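Ricin B lectin (Clostridium thermocellum, PDB 3VSF) is an exo-beta-1,3-galactanase that probably trims galactose units from beta-1,3-galactan, joining a family 43 glycoside hydrolase domain to a galactose-binding beta-trefoil module. Local coordinates at residues 115-120 with 135-140. Residues are numbered along the deposited sequence; the frame is centred on the assembly and turned at random.
Sequences CNIERP and MHWENG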
ATOM      1  N   CYS A 115      -6.295 -27.050  10.718  1.00 82.44           N
ATOM      2  CA  CYS A 115      -5.260 -26.590   9.795  1.00 80.60           C
ATOM      3  C   CYS A 115      -5.064 -25.076   9.829  1.00 79.25           C
ATOM      4  O   CYS A 115      -5.795 -24.353  10.507  1.00 78.89           O
ATOM      5  CB  CYS A 115      -5.603 -27.016   8.366  1.00 76.97           C
ATOM      6  SG  CYS A 115      -6.988 -26.108   7.637  1.00 78.63           S
ATOM      7  N   ASN A 116      -4.067 -24.610   9.083  1.00 78.75           N
ATOM      8  CA  ASN A 116      -3.814 -23.184   8.922  1.00 76.38           C
ATOM      9  C   ASN A 116      -4.098 -22.741   7.494  1.00 75.78           C
ATOM     10  O   ASN A 116      -3.547 -23.295   6.544  1.00 76.40           O
ATOM     11  CB  ASN A 116      -2.363 -22.848   9.273  1.00 74.40           C
ATOM     12  CG  ASN A 116      -2.003 -23.219  10.697  1.00 81.82           C
ATOM     13  OD1 ASN A 116      -1.028 -23.933  10.936  1.00 81.71           O
ATOM     14  ND2 ASN A 116      -2.785 -22.732  11.653  1.00 81.00           N
ATOM     15  N   ILE A 117      -4.963 -21.745   7.340  1.00 75.41           N
ATOM     16  CA  ILE A 117      -5.210 -21.153   6.031  1.00 74.43           C
ATOM     17  C   ILE A 117      -4.993 -19.648   6.076  1.00 76.09           C
ATOM     18  O   ILE A 117      -5.571 -18.953   6.911  1.00 77.58           O
ATOM     19  CB  ILE A 117      -6.624 -21.461   5.512  1.00 75.65           C
ATOM     20  CG1 ILE A 117      -6.673 -22.874   4.931  1.00 77.23           C
ATOM     21  CG2 ILE A 117      -7.031 -20.453   4.452  1.00 76.26           C
ATOM     22  CD1 ILE A 117      -7.878 -23.132   4.059  1.00 79.40           C
ATOM     23  N   GLU A 118      -4.152 -19.150   5.178  1.00 72.59           N
ATOM     24  CA  GLU A 118      -3.819 -17.734   5.160  1.00 73.93           C
ATOM     25  C   GLU A 118      -3.629 -17.210   3.741  1.00 72.62           C
ATOM     26  O   GLU A 118      -3.292 -17.964   2.827  1.00 69.47           O
ATOM     27  CB  GLU A 118      -2.575 -17.468   6.010  1.00 74.69           C
ATOM     28  CG  GLU A 118      -1.350 -18.275   5.609  1.00 73.46           C
ATOM     29  CD  GLU A 118      -0.265 -18.250   6.672  1.00 77.56           C
ATOM     30  OE1 GLU A 118       0.930 -18.285   6.307  1.00 79.30           O
ATOM     31  OE2 GLU A 118      -0.605 -18.200   7.872  1.00 72.48           O
ATOM     32  N   ARG A 119      -3.854 -15.911   3.572  1.00 70.53           N
ATOM     33  CA  ARG A 119      -3.744 -15.258   2.270  1.00 70.30           C
ATOM     34  C   ARG A 119      -4.642 -15.888   1.208  1.00 69.74           C
ATOM     35  O   ARG A 119      -4.165 -16.290   0.147  1.00 68.42           O
ATOM     36  CB  ARG A 119      -2.287 -15.245   1.798  1.00 70.00           C
ATOM     37  CG  ARG A 119      -1.353 -14.532   2.753  1.00 67.17           C
ATOM     38  CD  ARG A 119       0.031 -14.353   2.159  1.00 68.60           C
ATOM     39  NE  ARG A 119       0.866 -13.515   3.012  1.00 69.26           N
ATOM     40  CZ  ARG A 119       0.805 -12.189   3.039  1.00 70.80           C
ATOM     41  NH1 ARG A 119      -0.054 -11.547   2.258  1.00 68.75           N
ATOM     42  NH2 ARG A 119       1.600 -11.502   3.849  1.00 71.55           N
ATOM     43  N   PRO A 120      -5.951 -15.971   1.492  1.00 68.57           N
ATOM     44  CA  PRO A 120      -6.908 -16.488   0.510  1.00 68.96           C
ATOM     45  C   PRO A 120      -7.250 -15.432  -0.537  1.00 68.53           C
ATOM     46  O   PRO A 120      -7.581 -14.301  -0.183  1.00 70.94           O
ATOM     47  CB  PRO A 120      -8.138 -16.797   1.363  1.00 69.22           C
ATOM     48  CG  PRO A 120      -8.068 -15.811   2.472  1.00 71.64           C
ATOM     49  CD  PRO A 120      -6.605 -15.620   2.765  1.00 68.45           C
ATOM     50  N   MET A 135      -5.463 -20.348  -1.917  1.00 65.93           N
ATOM     51  CA  MET A 135      -5.010 -20.026  -0.569  1.00 66.11           C
ATOM     52  C   MET A 135      -3.764 -20.816  -0.178  1.00 67.64           C
ATOM     53  O   MET A 135      -3.208 -21.560  -0.985  1.00 68.91           O
ATOM     54  CB  MET A 135      -6.129 -20.289   0.440  1.00 69.33           C
ATOM     55  CG  MET A 135      -6.443 -21.763   0.641  1.00 71.76           C
ATOM     56  SD  MET A 135      -8.207 -22.096   0.805  1.00 73.03           S
ATOM     57  CE  MET A 135      -8.766 -21.787  -0.868  1.00 69.71           C
ATOM     58  N   HIS A 136      -3.336 -20.643   1.068  1.00 66.90           N
ATOM     59  CA  HIS A 136      -2.177 -21.351   1.599  1.00 67.41           C
ATOM     60  C   HIS A 136      -2.619 -22.288   2.717  1.00 73.17           C
ATOM     61  O   HIS A 136      -3.298 -21.867   3.654  1.00 74.19           O
ATOM     62  CB  HIS A 136      -1.143 -20.353   2.122  1.00 68.06           C
ATOM     63  CG  HIS A 136       0.053 -20.994   2.755  1.00 70.45           C
ATOM     64  ND1 HIS A 136       0.839 -20.346   3.685  1.00 68.85           N
ATOM     65  CD2 HIS A 136       0.601 -22.220   2.591  1.00 72.29           C
ATOM     66  CE1 HIS A 136       1.817 -21.147   4.068  1.00 70.71           C
ATOM     67  NE2 HIS A 136       1.696 -22.290   3.419  1.00 71.97           N
ATOM     68  N   TRP A 137      -2.233 -23.557   2.619  1.00 72.00           N
ATOM     69  CA  TRP A 137      -2.667 -24.560   3.588  1.00 69.33           C
ATOM     70  C   TRP A 137      -1.508 -25.107   4.417  1.00 69.35           C
ATOM     71  O   TRP A 137      -0.420 -25.354   3.896  1.00 69.15           O
ATOM     72  CB  TRP A 137      -3.390 -25.708   2.878  1.00 72.43           C
ATOM     73  CG  TRP A 137      -4.076 -26.660   3.813  1.00 74.39           C
ATOM     74  CD1 TRP A 137      -5.367 -26.591   4.249  1.00 74.88           C
ATOM     75  CD2 TRP A 137      -3.508 -27.824   4.424  1.00 71.25           C
ATOM     76  NE1 TRP A 137      -5.638 -27.639   5.095  1.00 73.15           N
ATOM     77  CE2 TRP A 137      -4.513 -28.411   5.219  1.00 72.82           C
ATOM     78  CE3 TRP A 137      -2.247 -28.426   4.380  1.00 73.63           C
ATOM     79  CZ2 TRP A 137      -4.296 -29.570   5.961  1.00 74.06           C
ATOM     80  CZ3 TRP A 137      -2.035 -29.578   5.117  1.00 75.42           C
ATOM     81  CH2 TRP A 137      -3.054 -30.136   5.896  1.00 74.59           C
ATOM     82  N   GLU A 138      -1.753 -25.295   5.711  1.00 69.82           N
ATOM     83  CA  GLU A 138      -0.762 -25.868   6.615  1.00 73.67           C
ATOM     84  C   GLU A 138      -1.416 -26.820   7.615  1.00 74.31           C
ATOM     85  O   GLU A 138      -2.635 -26.820   7.778  1.00 73.58           O
ATOM     86  CB  GLU A 138       0.009 -24.769   7.349  1.00 74.72           C
ATOM     87  CG  GLU A 138       0.950 -23.968   6.462  1.00 73.10           C
ATOM     88  CD  GLU A 138       2.081 -24.809   5.895  1.00 75.07           C
ATOM     89  OE1 GLU A 138       2.818 -24.304   5.022  1.00 74.59           O
ATOM     90  OE2 GLU A 138       2.238 -25.972   6.324  1.00 77.14           O
ATOM     91  N   ASN A 139      -0.597 -27.624   8.286  1.00 72.30           N
ATOM     92  CA  ASN A 139      -1.098 -28.647   9.203  1.00 75.42           C
ATOM     93  C   ASN A 139      -1.859 -28.106  10.409  1.00 77.35           C
ATOM     94  O   ASN A 139      -2.851 -28.693  10.836  1.00 78.18           O
ATOM     95  CB  ASN A 139       0.047 -29.542   9.686  1.00 75.72           C
ATOM     96  CG  ASN A 139       0.498 -30.529   8.632  1.00 79.20           C
ATOM     97  OD1 ASN A 139      -0.273 -30.909   7.751  1.00 81.92           O
ATOM     98  ND2 ASN A 139       1.752 -30.956   8.720  1.00 76.88           N
ATOM     99  N   GLY A 140      -1.388 -26.993  10.957  1.00 78.71           N
ATOM    100  CA  GLY A 140      -1.915 -26.489  12.211  1.00 78.97           C
ATOM    101  C   GLY A 140      -1.037 -26.989  13.339  1.00 78.34           C
ATOM    102  O   GLY A 140      -1.195 -26.600  14.496  1.00 78.44           O
TER
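With CG of His-136 anti to the backbone N (chi1 177°) and CG of Glu-118 tucked between its own N and carbonyl carbon, the two side chains rise next to each other from the same face of a beta hairpin. Its strands, 116-124 and 131-138, form one side of a four-stranded antiparallel sheet, a blade of the five-bladed beta-propeller of family 43 glycoside hydrolases. Glu-118 OE1 comes to the edge of the imidazole and takes a weak hydrogen bond from His-136 ND1 at 3.3 Å, the carboxylate turned 67° from the ring. At the other nitrogen, His-136 NE2 gives a shorter bond, 2.8 Å, to Glu-138 OE1 on the anti side of that carboxylate, tilted out of the planes of both groups. Partners at both nitrogens, one of them weak, help set the turn of the ring. Arg-77 forms a salt bridge with Glu-118 OE2, linking this face to the preceding blade.

Backbone bonds join the hydrogen-bonded pairs Asn-116 with Glu-138 and Glu-118 with His-136; Asn-116 N reaches Glu-138 O at 2.9 Å from above the carbonyl plane. Between them, Ile-117 and Trp-137 face the other way, into apolar packing. There Ile-117 CD1 meets Met-135 SD, while its CG1 lies 4.0 Å from Trp-137 CD1. Phe-83, on strand 83-91 of the preceding blade, touches both Cys-115 and Ile-117. Trp-137 NE1 bonds to the carbonyl of Glu-111, and Cys-115 SG approaches the five-membered ring of Trp-137 obliquely, 4.1 Å from its centroid and 54° off the normal.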